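Local coordinates for protein NADP-dependent glyceraldehyde-3-phosphate dehydrogenase (Bacillus halodurans, PDB 3PRL) that probably oxidises glyceraldehyde 3-phosphate with NADP+ by the non-phosphorylating route, as a member of the aldehyde dehydrogenase family, at residues D60-W65 with R150-V155; R68-R73 with D122-L127; V110-D115 with T444-D449; R118-E123 with K172-L177; V183-A188 with K197-L202. One frame throughout, in Å; residues are numbered along the deposited sequence.

Contact 1. Residues D60-W65 with R150-V155; sequences DAQKIW and REPLGV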
# COMPACT_ATOMS: atom_id res chain seq x y z
N ASP D 60 29.15 12.10 -11.33
CA ASP D 60 29.95 10.93 -11.70
C ASP D 60 29.83 9.84 -10.65
O ASP D 60 29.74 8.66 -10.98
CB ASP D 60 31.41 11.30 -11.94
CG ASP D 60 31.60 12.19 -13.15
OD1 ASP D 60 30.67 12.32 -13.98
OD2 ASP D 60 32.69 12.78 -13.28
N ALA D 61 29.83 10.23 -9.38
CA ALA D 61 29.65 9.28 -8.29
C ALA D 61 28.21 8.75 -8.20
O ALA D 61 27.99 7.64 -7.71
CB ALA D 61 30.09 9.89 -6.98
N GLN D 62 27.25 9.54 -8.65
CA GLN D 62 25.84 9.11 -8.77
C GLN D 62 25.68 7.78 -9.52
O GLN D 62 24.85 6.94 -9.15
CB GLN D 62 25.00 10.22 -9.45
CG GLN D 62 23.78 9.76 -10.30
CD GLN D 62 22.54 9.48 -9.46
OE1 GLN D 62 21.65 8.74 -9.88
NE2 GLN D 62 22.48 10.07 -8.27
N LYS D 63 26.49 7.57 -10.55
CA LYS D 63 26.37 6.37 -11.39
C LYS D 63 26.99 5.13 -10.73
O LYS D 63 26.61 3.99 -11.03
CB LYS D 63 26.94 6.63 -12.79
CG LYS D 63 26.59 8.01 -13.36
CD LYS D 63 26.87 8.13 -14.85
CE LYS D 63 27.08 9.59 -15.28
NZ LYS D 63 28.48 10.08 -15.00
N ILE D 64 27.93 5.34 -9.80
CA ILE D 64 28.51 4.23 -9.03
C ILE D 64 27.63 3.92 -7.81
O ILE D 64 27.22 2.78 -7.59
CB ILE D 64 30.01 4.51 -8.64
CG1 ILE D 64 30.91 4.41 -9.89
CG2 ILE D 64 30.50 3.56 -7.52
CD1 ILE D 64 32.08 5.38 -9.92
N TRP D 65 27.32 4.96 -7.04
CA TRP D 65 26.47 4.84 -5.86
C TRP D 65 25.09 4.20 -6.12
O TRP D 65 24.68 3.29 -5.38
CB TRP D 65 26.29 6.23 -5.24
CG TRP D 65 25.48 6.27 -4.02
CD1 TRP D 65 24.27 6.90 -3.85
CD2 TRP D 65 25.79 5.66 -2.76
NE1 TRP D 65 23.82 6.72 -2.56
CE2 TRP D 65 24.74 5.97 -1.87
CE3 TRP D 65 26.86 4.88 -2.30
CZ2 TRP D 65 24.71 5.51 -0.55
CZ3 TRP D 65 26.85 4.43 -0.98
CH2 TRP D 65 25.78 4.75 -0.12
N ARG D 150 10.98 2.54 -8.18
CA ARG D 150 11.47 3.90 -7.97
C ARG D 150 12.96 4.07 -8.27
O ARG D 150 13.78 3.26 -7.85
CB ARG D 150 11.20 4.37 -6.54
CG ARG D 150 9.73 4.48 -6.24
CD ARG D 150 9.43 5.75 -5.53
NE ARG D 150 8.16 6.24 -6.02
CZ ARG D 150 7.96 7.42 -6.58
NH1 ARG D 150 8.94 8.32 -6.69
NH2 ARG D 150 6.74 7.71 -7.02
N GLU D 151 13.28 5.16 -8.96
CA GLU D 151 14.64 5.45 -9.43
C GLU D 151 15.07 6.80 -8.86
O GLU D 151 14.27 7.74 -8.87
CB GLU D 151 14.63 5.49 -10.96
CG GLU D 151 15.87 6.07 -11.67
CD GLU D 151 17.03 5.09 -11.84
OE1 GLU D 151 17.25 4.24 -10.96
OE2 GLU D 151 17.75 5.20 -12.85
N PRO D 152 16.31 6.92 -8.35
CA PRO D 152 16.80 8.25 -7.96
C PRO D 152 16.65 9.28 -9.09
O PRO D 152 16.66 8.91 -10.26
CB PRO D 152 18.30 8.03 -7.68
CG PRO D 152 18.61 6.58 -8.07
CD PRO D 152 17.29 5.86 -8.05
N LEU D 153 16.51 10.55 -8.74
CA LEU D 153 16.47 11.60 -9.75
C LEU D 153 17.88 11.98 -10.26
O LEU D 153 18.03 12.32 -11.43
CB LEU D 153 15.72 12.85 -9.22
CG LEU D 153 14.29 12.73 -8.67
CD1 LEU D 153 14.02 13.85 -7.66
CD2 LEU D 153 13.22 12.75 -9.78
N GLY D 154 18.90 11.89 -9.39
CA GLY D 154 20.26 12.33 -9.75
C GLY D 154 21.07 13.02 -8.64
O GLY D 154 21.37 12.42 -7.62
N VAL D 155 21.46 14.27 -8.88
CA VAL D 155 22.12 15.08 -7.86
C VAL D 155 21.09 15.99 -7.20
O VAL D 155 20.40 16.76 -7.89
CB VAL D 155 23.29 15.92 -8.46
CG1 VAL D 155 23.95 16.76 -7.38
CG2 VAL D 155 24.33 15.02 -9.10

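Contact 2. Residues R68-R73 with D122-L127; sequences RPIHER and DEALRL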
# COMPACT_ATOMS: atom_id res chain seq x y z
N ARG D 68 24.70 0.51 -6.20
CA ARG D 68 25.03 -0.26 -4.99
C ARG D 68 23.79 -0.95 -4.42
O ARG D 68 22.73 -0.32 -4.32
CB ARG D 68 25.67 0.61 -3.91
CG ARG D 68 26.91 1.36 -4.36
CD ARG D 68 28.14 0.48 -4.35
NE ARG D 68 28.58 0.15 -2.99
CZ ARG D 68 29.18 1.01 -2.17
NH1 ARG D 68 29.39 2.26 -2.55
NH2 ARG D 68 29.56 0.62 -0.96
N PRO D 69 23.93 -2.23 -4.03
CA PRO D 69 22.81 -2.91 -3.35
C PRO D 69 22.23 -2.01 -2.26
O PRO D 69 22.97 -1.52 -1.40
CB PRO D 69 23.48 -4.15 -2.75
CG PRO D 69 24.61 -4.46 -3.68
CD PRO D 69 25.08 -3.13 -4.23
N ILE D 70 20.92 -1.77 -2.31
CA ILE D 70 20.22 -0.91 -1.35
C ILE D 70 20.66 -1.14 0.11
O ILE D 70 20.86 -0.18 0.87
CB ILE D 70 18.66 -0.98 -1.54
CG1 ILE D 70 17.90 -0.30 -0.38
CG2 ILE D 70 18.20 -2.41 -1.73
CD1 ILE D 70 17.65 1.21 -0.59
N HIS D 71 20.84 -2.40 0.51
CA HIS D 71 21.34 -2.68 1.86
C HIS D 71 22.68 -1.97 2.14
O HIS D 71 22.92 -1.54 3.26
CB HIS D 71 21.35 -4.17 2.22
CG HIS D 71 22.49 -4.95 1.62
ND1 HIS D 71 23.76 -4.93 2.14
CD2 HIS D 71 22.52 -5.80 0.57
CE1 HIS D 71 24.54 -5.71 1.42
NE2 HIS D 71 23.82 -6.25 0.46
N GLU D 72 23.52 -1.82 1.12
CA GLU D 72 24.80 -1.11 1.26
C GLU D 72 24.59 0.40 1.42
O GLU D 72 25.38 1.07 2.10
CB GLU D 72 25.74 -1.38 0.07
CG GLU D 72 26.31 -2.82 0.02
CD GLU D 72 27.30 -3.03 -1.13
OE1 GLU D 72 27.98 -2.05 -1.54
OE2 GLU D 72 27.42 -4.18 -1.62
N ARG D 73 23.53 0.93 0.81
CA ARG D 73 23.21 2.34 1.01
C ARG D 73 22.68 2.60 2.43
O ARG D 73 23.02 3.63 3.02
CB ARG D 73 22.27 2.85 -0.08
CG ARG D 73 22.91 2.83 -1.47
CD ARG D 73 22.15 3.69 -2.47
NE ARG D 73 20.82 3.15 -2.77
CZ ARG D 73 20.44 2.64 -3.93
NH1 ARG D 73 21.27 2.61 -4.97
NH2 ARG D 73 19.21 2.17 -4.06
N ASP D 122 15.74 2.49 7.26
CA ASP D 122 14.81 1.33 7.30
C ASP D 122 13.62 1.55 6.34
O ASP D 122 13.11 0.61 5.73
CB ASP D 122 14.22 1.06 8.70
CG ASP D 122 15.24 1.18 9.84
OD1 ASP D 122 16.34 0.60 9.74
OD2 ASP D 122 14.90 1.82 10.87
N GLU D 123 13.16 2.80 6.23
CA GLU D 123 12.04 3.11 5.34
C GLU D 123 12.40 2.89 3.87
O GLU D 123 11.55 2.49 3.06
CB GLU D 123 11.52 4.52 5.57
CG GLU D 123 10.15 4.80 4.96
CD GLU D 123 9.01 4.05 5.64
OE1 GLU D 123 8.19 3.45 4.93
OE2 GLU D 123 8.92 4.06 6.88
N ALA D 124 13.67 3.12 3.53
CA ALA D 124 14.13 2.90 2.16
C ALA D 124 14.12 1.42 1.79
O ALA D 124 13.72 1.04 0.69
CB ALA D 124 15.50 3.50 1.95
N LEU D 125 14.55 0.58 2.73
CA LEU D 125 14.49 -0.87 2.60
C LEU D 125 13.08 -1.38 2.27
O LEU D 125 12.91 -2.50 1.79
CB LEU D 125 14.91 -1.55 3.90
CG LEU D 125 16.39 -1.69 4.26
CD1 LEU D 125 16.47 -2.56 5.50
CD2 LEU D 125 17.23 -2.27 3.10
N ARG D 126 12.07 -0.56 2.53
CA ARG D 126 10.70 -1.03 2.34
C ARG D 126 9.94 -0.39 1.19
O ARG D 126 8.72 -0.52 1.10
CB ARG D 126 9.93 -0.91 3.65
CG ARG D 126 10.28 -2.03 4.58
CD ARG D 126 10.44 -1.57 5.98
NE ARG D 126 10.92 -2.66 6.83
CZ ARG D 126 12.13 -2.73 7.37
NH1 ARG D 126 13.05 -1.80 7.14
NH2 ARG D 126 12.44 -3.78 8.12
N LEU D 127 10.66 0.28 0.30
CA LEU D 127 10.02 0.84 -0.88
C LEU D 127 9.88 -0.26 -1.93
O LEU D 127 10.77 -0.48 -2.75
CB LEU D 127 10.79 2.04 -1.44
CG LEU D 127 11.09 3.20 -0.49
CD1 LEU D 127 11.56 4.38 -1.32
CD2 LEU D 127 9.90 3.61 0.35

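Contact 3. Residues V110-D115 with T444-D449; sequences VSRTAD and TERGPD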
# COMPACT_ATOMS: atom_id res chain seq x y z
N VAL D 110 21.10 16.68 17.77
CA VAL D 110 21.96 15.60 17.28
C VAL D 110 21.35 14.21 17.54
O VAL D 110 21.38 13.35 16.66
CB VAL D 110 23.41 15.67 17.86
CG1 VAL D 110 24.35 14.75 17.08
CG2 VAL D 110 23.96 17.10 17.87
N SER D 111 20.80 13.99 18.74
CA SER D 111 20.15 12.70 19.09
C SER D 111 19.03 12.39 18.12
O SER D 111 18.97 11.30 17.55
CB SER D 111 19.56 12.70 20.50
OG SER D 111 20.54 12.97 21.48
N ARG D 112 18.15 13.38 17.95
CA ARG D 112 16.98 13.20 17.10
C ARG D 112 17.41 12.98 15.66
O ARG D 112 16.78 12.21 14.95
CB ARG D 112 16.01 14.39 17.23
CG ARG D 112 14.69 14.23 16.46
CD ARG D 112 13.63 15.27 16.86
NE ARG D 112 12.74 15.60 15.75
CZ ARG D 112 11.82 16.57 15.75
NH1 ARG D 112 11.65 17.33 16.82
NH2 ARG D 112 11.07 16.78 14.67
N THR D 113 18.49 13.66 15.25
CA THR D 113 19.01 13.55 13.89
C THR D 113 19.36 12.10 13.53
O THR D 113 18.93 11.60 12.48
CB THR D 113 20.23 14.51 13.64
OG1 THR D 113 19.78 15.86 13.53
CG2 THR D 113 20.99 14.16 12.37
N ALA D 114 20.11 11.43 14.41
CA ALA D 114 20.48 10.01 14.22
C ALA D 114 19.25 9.12 14.20
O ALA D 114 19.19 8.13 13.48
CB ALA D 114 21.47 9.53 15.29
N ASP D 115 18.25 9.50 14.99
CA ASP D 115 16.97 8.82 14.98
C ASP D 115 16.26 8.96 13.64
O ASP D 115 15.66 7.98 13.17
CB ASP D 115 16.09 9.33 16.11
CG ASP D 115 16.57 8.89 17.48
OD1 ASP D 115 17.41 7.96 17.58
OD2 ASP D 115 16.08 9.47 18.47
N THR D 444 1.63 22.99 17.86
CA THR D 444 2.08 22.63 16.51
C THR D 444 3.53 22.17 16.60
O THR D 444 4.31 22.68 17.39
CB THR D 444 1.92 23.77 15.46
OG1 THR D 444 2.59 24.95 15.91
CG2 THR D 444 0.46 24.12 15.26
N GLU D 445 3.89 21.20 15.77
CA GLU D 445 5.28 20.74 15.70
C GLU D 445 5.45 19.95 14.42
O GLU D 445 4.49 19.42 13.86
CB GLU D 445 5.65 19.85 16.90
CG GLU D 445 5.08 18.44 16.81
CD GLU D 445 5.17 17.66 18.10
OE1 GLU D 445 6.26 17.67 18.73
OE2 GLU D 445 4.14 17.05 18.47
N ARG D 446 6.70 19.87 13.98
CA ARG D 446 7.05 19.13 12.79
C ARG D 446 6.91 17.63 13.05
O ARG D 446 6.34 16.90 12.24
CB ARG D 446 8.48 19.48 12.40
CG ARG D 446 8.81 19.10 10.98
CD ARG D 446 10.22 18.57 10.88
NE ARG D 446 10.47 17.89 9.61
CZ ARG D 446 10.88 18.49 8.50
NH1 ARG D 446 11.10 17.77 7.41
NH2 ARG D 446 11.05 19.81 8.46
N GLY D 447 7.44 17.17 14.18
CA GLY D 447 7.44 15.75 14.50
C GLY D 447 6.06 15.18 14.80
O GLY D 447 5.04 15.82 14.53
N PRO D 448 6.01 13.91 15.24
CA PRO D 448 7.11 12.95 15.08
C PRO D 448 7.43 12.84 13.58
O PRO D 448 6.58 13.10 12.75
CB PRO D 448 6.54 11.63 15.60
CG PRO D 448 5.07 11.84 15.78
CD PRO D 448 4.86 13.32 15.95
N ASP D 449 8.65 12.46 13.25
CA ASP D 449 9.14 12.63 11.87
C ASP D 449 8.61 11.66 10.80
O ASP D 449 8.83 11.87 9.62
CB ASP D 449 10.66 12.71 11.88
CG ASP D 449 11.15 13.93 12.66
OD1 ASP D 449 11.65 13.74 13.78
OD2 ASP D 449 10.95 15.07 12.18

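Contact 4. Residues R118-E123 with K172-L177; sequences RHTADE and KIAPAL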
# COMPACT_ATOMS: atom_id res chain seq x y z
N ARG D 118 18.28 6.80 10.98
CA ARG D 118 18.07 5.34 11.07
C ARG D 118 16.70 4.94 10.51
O ARG D 118 16.60 3.99 9.76
CB ARG D 118 18.25 4.84 12.50
CG ARG D 118 19.68 4.97 12.98
CD ARG D 118 19.98 3.99 14.06
NE ARG D 118 20.83 4.58 15.08
CZ ARG D 118 20.37 5.22 16.15
NH1 ARG D 118 19.05 5.36 16.34
NH2 ARG D 118 21.23 5.72 17.03
N HIS D 119 15.68 5.71 10.87
CA HIS D 119 14.30 5.44 10.46
C HIS D 119 14.08 5.63 8.96
O HIS D 119 13.25 4.94 8.37
CB HIS D 119 13.35 6.33 11.24
CG HIS D 119 11.95 5.82 11.28
ND1 HIS D 119 11.47 5.03 12.30
CD2 HIS D 119 10.93 5.98 10.40
CE1 HIS D 119 10.21 4.73 12.06
NE2 HIS D 119 9.86 5.29 10.91
N THR D 120 14.81 6.60 8.39
CA THR D 120 14.89 6.86 6.95
C THR D 120 15.55 5.69 6.22
O THR D 120 15.06 5.26 5.17
CB THR D 120 15.74 8.17 6.67
OG1 THR D 120 15.04 9.33 7.15
CG2 THR D 120 16.00 8.37 5.20
N ALA D 121 16.69 5.24 6.75
CA ALA D 121 17.35 4.03 6.23
C ALA D 121 16.40 2.82 6.15
O ALA D 121 16.28 2.22 5.07
CB ALA D 121 18.57 3.69 7.05
N ASP D 122 15.74 2.49 7.26
CA ASP D 122 14.81 1.33 7.30
C ASP D 122 13.62 1.55 6.34
O ASP D 122 13.11 0.61 5.73
CB ASP D 122 14.22 1.06 8.70
CG ASP D 122 15.24 1.18 9.84
OD1 ASP D 122 16.34 0.60 9.74
OD2 ASP D 122 14.90 1.82 10.87
N GLU D 123 13.16 2.80 6.23
CA GLU D 123 12.04 3.11 5.34
C GLU D 123 12.40 2.89 3.87
O GLU D 123 11.55 2.49 3.06
CB GLU D 123 11.52 4.52 5.57
CG GLU D 123 10.15 4.80 4.96
CD GLU D 123 9.01 4.05 5.64
OE1 GLU D 123 8.19 3.45 4.93
OE2 GLU D 123 8.92 4.06 6.88
N LYS D 172 17.37 15.98 4.82
CA LYS D 172 17.42 16.11 3.35
C LYS D 172 18.45 15.19 2.75
O LYS D 172 18.19 14.54 1.73
CB LYS D 172 17.74 17.54 2.94
CG LYS D 172 16.66 18.55 3.33
CD LYS D 172 17.16 19.98 3.14
CE LYS D 172 16.08 20.99 3.48
NZ LYS D 172 15.55 20.73 4.85
N ILE D 173 19.63 15.16 3.36
CA ILE D 173 20.73 14.32 2.88
C ILE D 173 20.41 12.82 2.99
O ILE D 173 20.61 12.10 2.01
CB ILE D 173 22.08 14.66 3.56
CG1 ILE D 173 22.39 16.15 3.46
CG2 ILE D 173 23.23 13.85 2.92
CD1 ILE D 173 23.53 16.60 4.40
N ALA D 174 19.90 12.36 4.13
CA ALA D 174 19.65 10.91 4.32
C ALA D 174 18.70 10.29 3.30
O ALA D 174 19.07 9.28 2.70
CB ALA D 174 19.17 10.58 5.74
N PRO D 175 17.49 10.87 3.11
CA PRO D 175 16.60 10.21 2.14
C PRO D 175 17.17 10.24 0.74
O PRO D 175 16.94 9.31 -0.04
CB PRO D 175 15.29 11.03 2.19
CG PRO D 175 15.58 12.26 3.09
CD PRO D 175 16.78 11.89 3.93
N ALA D 176 17.89 11.31 0.43
CA ALA D 176 18.52 11.48 -0.88
C ALA D 176 19.55 10.39 -1.21
O ALA D 176 19.50 9.78 -2.28
CB ALA D 176 19.14 12.89 -1.01
N LEU D 177 20.47 10.13 -0.28
CA LEU D 177 21.55 9.18 -0.55
C LEU D 177 21.05 7.75 -0.52
O LEU D 177 21.49 6.91 -1.32
CB LEU D 177 22.68 9.30 0.47
CG LEU D 177 23.31 10.67 0.78
CD1 LEU D 177 24.30 10.48 1.92
CD2 LEU D 177 23.99 11.29 -0.42

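Contact 5. Residues V183-A188 with K197-L202; sequences VVFKPA and KMVEAL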
# COMPACT_ATOMS: atom_id res chain seq x y z
N VAL D 183 24.42 14.22 -3.32
CA VAL D 183 24.06 15.49 -2.70
C VAL D 183 25.11 16.59 -2.88
O VAL D 183 26.31 16.40 -2.65
CB VAL D 183 23.67 15.34 -1.21
CG1 VAL D 183 23.44 16.69 -0.58
CG2 VAL D 183 22.41 14.49 -1.04
N VAL D 184 24.62 17.74 -3.31
CA VAL D 184 25.33 18.99 -3.10
C VAL D 184 24.67 19.67 -1.89
O VAL D 184 23.48 20.00 -1.94
CB VAL D 184 25.32 19.87 -4.36
CG1 VAL D 184 25.96 21.21 -4.08
CG2 VAL D 184 26.07 19.17 -5.45
N PHE D 185 25.43 19.79 -0.81
CA PHE D 185 24.96 20.33 0.47
C PHE D 185 25.42 21.77 0.69
O PHE D 185 26.62 22.05 0.76
CB PHE D 185 25.45 19.46 1.63
CG PHE D 185 25.04 19.97 3.02
CD1 PHE D 185 23.78 20.53 3.25
CD2 PHE D 185 25.93 19.87 4.10
CE1 PHE D 185 23.40 21.01 4.50
CE2 PHE D 185 25.55 20.34 5.37
CZ PHE D 185 24.29 20.91 5.57
N LYS D 186 24.45 22.68 0.80
CA LYS D 186 24.74 24.09 1.16
C LYS D 186 24.09 24.49 2.48
O LYS D 186 22.90 24.80 2.50
CB LYS D 186 24.30 25.06 0.04
CG LYS D 186 24.55 26.58 0.32
CD LYS D 186 25.89 26.84 1.02
CE LYS D 186 25.89 28.11 1.87
NZ LYS D 186 26.83 27.99 3.04
N PRO D 187 24.87 24.49 3.60
CA PRO D 187 24.29 24.91 4.89
C PRO D 187 24.02 26.41 4.92
O PRO D 187 24.63 27.14 4.17
CB PRO D 187 25.40 24.59 5.90
CG PRO D 187 26.64 24.49 5.12
CD PRO D 187 26.26 24.02 3.75
N ALA D 188 23.12 26.86 5.79
CA ALA D 188 23.09 28.28 6.11
C ALA D 188 24.48 28.63 6.64
O ALA D 188 25.12 27.82 7.35
CB ALA D 188 22.04 28.56 7.16
N LYS D 197 30.69 19.58 10.62
CA LYS D 197 30.90 18.51 11.61
C LYS D 197 29.94 17.35 11.41
O LYS D 197 30.33 16.20 11.56
CB LYS D 197 30.80 19.04 13.05
CG LYS D 197 32.02 19.79 13.54
CD LYS D 197 33.21 18.87 13.73
CE LYS D 197 34.49 19.65 14.01
NZ LYS D 197 35.67 18.77 13.84
N MET D 198 28.69 17.65 11.07
CA MET D 198 27.75 16.57 10.73
C MET D 198 28.26 15.75 9.55
O MET D 198 28.24 14.50 9.60
CB MET D 198 26.35 17.11 10.44
CG MET D 198 25.38 16.04 9.98
SD MET D 198 23.96 16.73 9.15
CE MET D 198 24.71 17.39 7.66
N VAL D 199 28.71 16.43 8.50
CA VAL D 199 29.18 15.77 7.26
C VAL D 199 30.44 14.97 7.49
O VAL D 199 30.63 13.90 6.90
CB VAL D 199 29.37 16.77 6.10
CG1 VAL D 199 30.30 16.21 5.01
CG2 VAL D 199 28.03 17.11 5.50
N GLU D 200 31.32 15.49 8.34
CA GLU D 200 32.53 14.79 8.76
C GLU D 200 32.25 13.37 9.24
O GLU D 200 32.94 12.42 8.86
CB GLU D 200 33.21 15.57 9.87
CG GLU D 200 34.03 16.75 9.38
CD GLU D 200 34.95 17.30 10.44
OE1 GLU D 200 35.50 16.50 11.24
OE2 GLU D 200 35.13 18.53 10.47
N ALA D 201 31.24 13.24 10.11
CA ALA D 201 30.79 11.95 10.63
C ALA D 201 30.35 11.01 9.50
O ALA D 201 30.55 9.81 9.60
CB ALA D 201 29.67 12.13 11.66
N LEU D 202 29.79 11.56 8.43
CA LEU D 202 29.35 10.76 7.27
C LEU D 202 30.56 10.24 6.49
O LEU D 202 30.58 9.10 6.02
CB LEU D 202 28.47 11.61 6.34
CG LEU D 202 27.38 10.97 5.47
CD1 LEU D 202 26.53 12.08 4.88
CD2 LEU D 202 27.93 10.11 4.36

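Contact 1. Residues D60-W65 with R150-V155
Gln62 and Gly154 bring the two backbones nearest, their CA atoms 6.5 Å apart, where the last turns of helix 48-65 stand beside the bend that follows the extended run 150-152. At Gly154 the chain adopts phi 143° and psi -119°, backbone angles that only glycine takes easily; it is the backbone of Gly154 that faces Gln62. Gln62 reaches across to it. Its chain folds at chi2 (82°), which lays the amide alongside the glycine: CD is 3.7 Å from Gly154 CA, and NE2 comes within 2.7 Å of Gly154 O. The approach is poorly angled for a hydrogen bond, so the closeness is polar without being a proper bond. The amide oxygen stays over the glycine, OE1 3.9 Å from Gly154 CA, and also borders the Pro152 ring, 4.1 Å from its CB. The N-H of Gly154 is held by the side chain of Asn181, and its backbone pairs with Thr182 of strand 182-186. A long polar side chain thus does the bridging in a buried setting. Its amide is positioned by shape and perhaps by electrostatic attraction to the carbonyl, not by a well-directed bond.

Contact 2. Residues R68-R73 with D122-L127
Ile70 meets Ala124 and Leu125 in a small apolar contact, and the two carbons of its longer branch divide the work. CD1 reaches the methyl of the alanine, 4.0 Å from Ala124 CB, while CG1 packs 4.1 Å from Leu125 CD2. With chi1 at 169°, CG1 is swung opposite the backbone nitrogen and leads the chain out to both partners. The leucine arrives obliquely: its CB does not point straight at the helix, but the branch ending in CD2 closes the distance and also comes within 4.3 Å of His71 CA, in the residue after Ile70.

Polar bonding runs inside each segment instead of between them. Arg68 NE donates to Glu72 OE1 at 2.7 Å, nearly in the guanidinium plane, forming a salt bridge across the start of helix 70-86, where Pro69 occupies the N-cap. On the facing segment Arg126 curls back, and NH1 gives a hydrogen bond of 2.8 Å to Asp122 O, bracing the turn that runs from Ala124 to Leu127.

Other subunits hem the pair in. Asp135 of the third subunit takes the N-H of His71, and Arg126 exchanges salt bridges with Glu123 of the fourth. Within the chain, the start of helix 70-86 lies against the end of helix 103-124, with helix 466-472 touching Glu123 and Leu127, and Arg73 bonding to Val178 O at the end of helix 167-178.

Contact 3. Residues V110-D115 with T444-D449
Arg112 and Asp449 make the tight part of this contact, a side-on salt bridge in which two guanidinium nitrogens grip a carboxylate. NE donates to Asp449 OD1 at 2.9 Å, to the syn lone pair of that oxygen, but the bond is rather bent (138°) and tilted from the guanidinium plane. NH2 makes the straighter bond, 3.0 Å to Asp449 OD2 at 166°, with that oxygen almost in the plane; a weak third link joins NH2 to OD1. The two flat groups are turned 43° against each other, so the pairing is twisted, and only one oxygen falls in plane. The two side chains approach from opposite directions.

Around this clasp the packing is looser. NH2 passes 3.7 Å from Gly447 N and 4.3 Å from Arg446 CD, both oblique to the guanidinium and without bonding. Arg446 adds only a long ion pair to the same aspartate, its NE 3.8 Å from Asp449 OD2, making the carboxylate the hub of a small network. Arg112 and Arg446 each stay partly exposed, whereas Asp449 is buried.

Arg446 also forms a salt bridge with Glu259, the predicted active-site residue, and Phe137 of the second subunit packs on Asp449. In the fold, helix 103-124 is thereby tied to the loop between strands 437-440 and 460-461, beside helix 167-178, whose Asn167 touches Arg112 and whose Leu168 touches Arg446.

Contact 4. Residues R118-E123 with K172-L177
Thr120 sets its methyl over the flat peptide joining Ala174 to Pro175, and that overlap is the heart of the contact. CG2 stands almost straight above the proline nitrogen, 3.6 Å from Pro175 N and equally far from Pro175 CA, with Ala174 C at 3.8 Å. The ring carbon Pro175 CD, at 3.8 Å, and the alanine methyl Ala174 CB, at 3.9 Å, also border Thr120 CG2. A single carbon therefore touches both residues and the bond between them.

The torsion at Thr120 sorts its two branches. A chi1 of -68° sends CG2 out to the facing helix, while OG1 lies beside the backbone nitrogen and turns back along its own helix to bond with Ile116 O. The hydroxyl is thus satisfied at home, leaving a purely apolar end for the neighbour. The facing helix is kinked, with no bond to the turn before from the N of Lys172 or of Pro175; the latter has no N-H to give, and the tertiary amide there offers none to the methyl that lies on it.

The small residues let the helices approach very closely: Thr120 CA and Pro175 CA are 6.1 Å apart. Helix 103-124 and helix 167-178 thus abut, with helix 466-472 covering Thr120 and Glu123 through Ile466. Helix 70-86 packs against Ala121, and strand 182-186 lies against Ile173, Ala176 and Leu177.

Contact 5. Residues V183-A188 with K197-L202
Phe185 meets Met198 and Val199, and the conformation of each side chain decides which carbon does the touching. The phenylalanine extends from its strand with N and CG trans about the first torsion (chi1 178°), which carries the ring out toward the helix. One ring face is occupied within its own segment by Pro187, whose CD lies 3.9 Å above the plane over the centre.

Across the contact the methionine runs extended through its first two torsions and then bends at chi3 (68°), a hook that brings its terminal methyl to the ring: CE is 3.8 Å from Phe185 CE2 and 4.1 Å from Phe185 CZ. The two chains meet at a slant, and the methyl lies oblique to the ring. The valine slides past the phenylalanine in the opposite direction, presenting the branch beside its backbone nitrogen, so that CG2 packs 3.7 Å from Phe185 CD2. Two methyl groups from successive helix residues thus touch neighbouring carbons of one ring.

Trp80 of helix 70-86 donates its indole N-H to Met198 O. The ring also touches Ser160, which binds NADP(+), and the next strand residue, Lys186, binds the same cofactor. Strand 182-186 packed on helix 192-204, with strand 212-214 following, forms a beta-alpha-beta crossover, the building unit of the Rossmann-type cofactor domain of aldehyde dehydrogenases.

How the contacts relate
Taken together, the five contacts illustrate how a fold is built from shared elements. Helix 103-124 serves contacts 3, 4 and 2 in turn, and contacts 2 and 4, with centres 9 Å apart, have Asp122 and Glu123 in common. Contacts 1 and 5 reach neighbouring strands of one sheet, Val155 CG1 lying 3.8 Å from Val184 CG2. Contacts 4 and 5 interlock through Ile173 CD1, 3.6 Å from Met198 CE, and contact 1 joins contact 4 where Trp65 NE1 probably bonds to Leu177 O at 2.6 Å. Contact 3 lies nearest the predicted active-site Glu259, while contact 5 contains Lys186 of the NADP(+) site; their centres are about 18 Å apart.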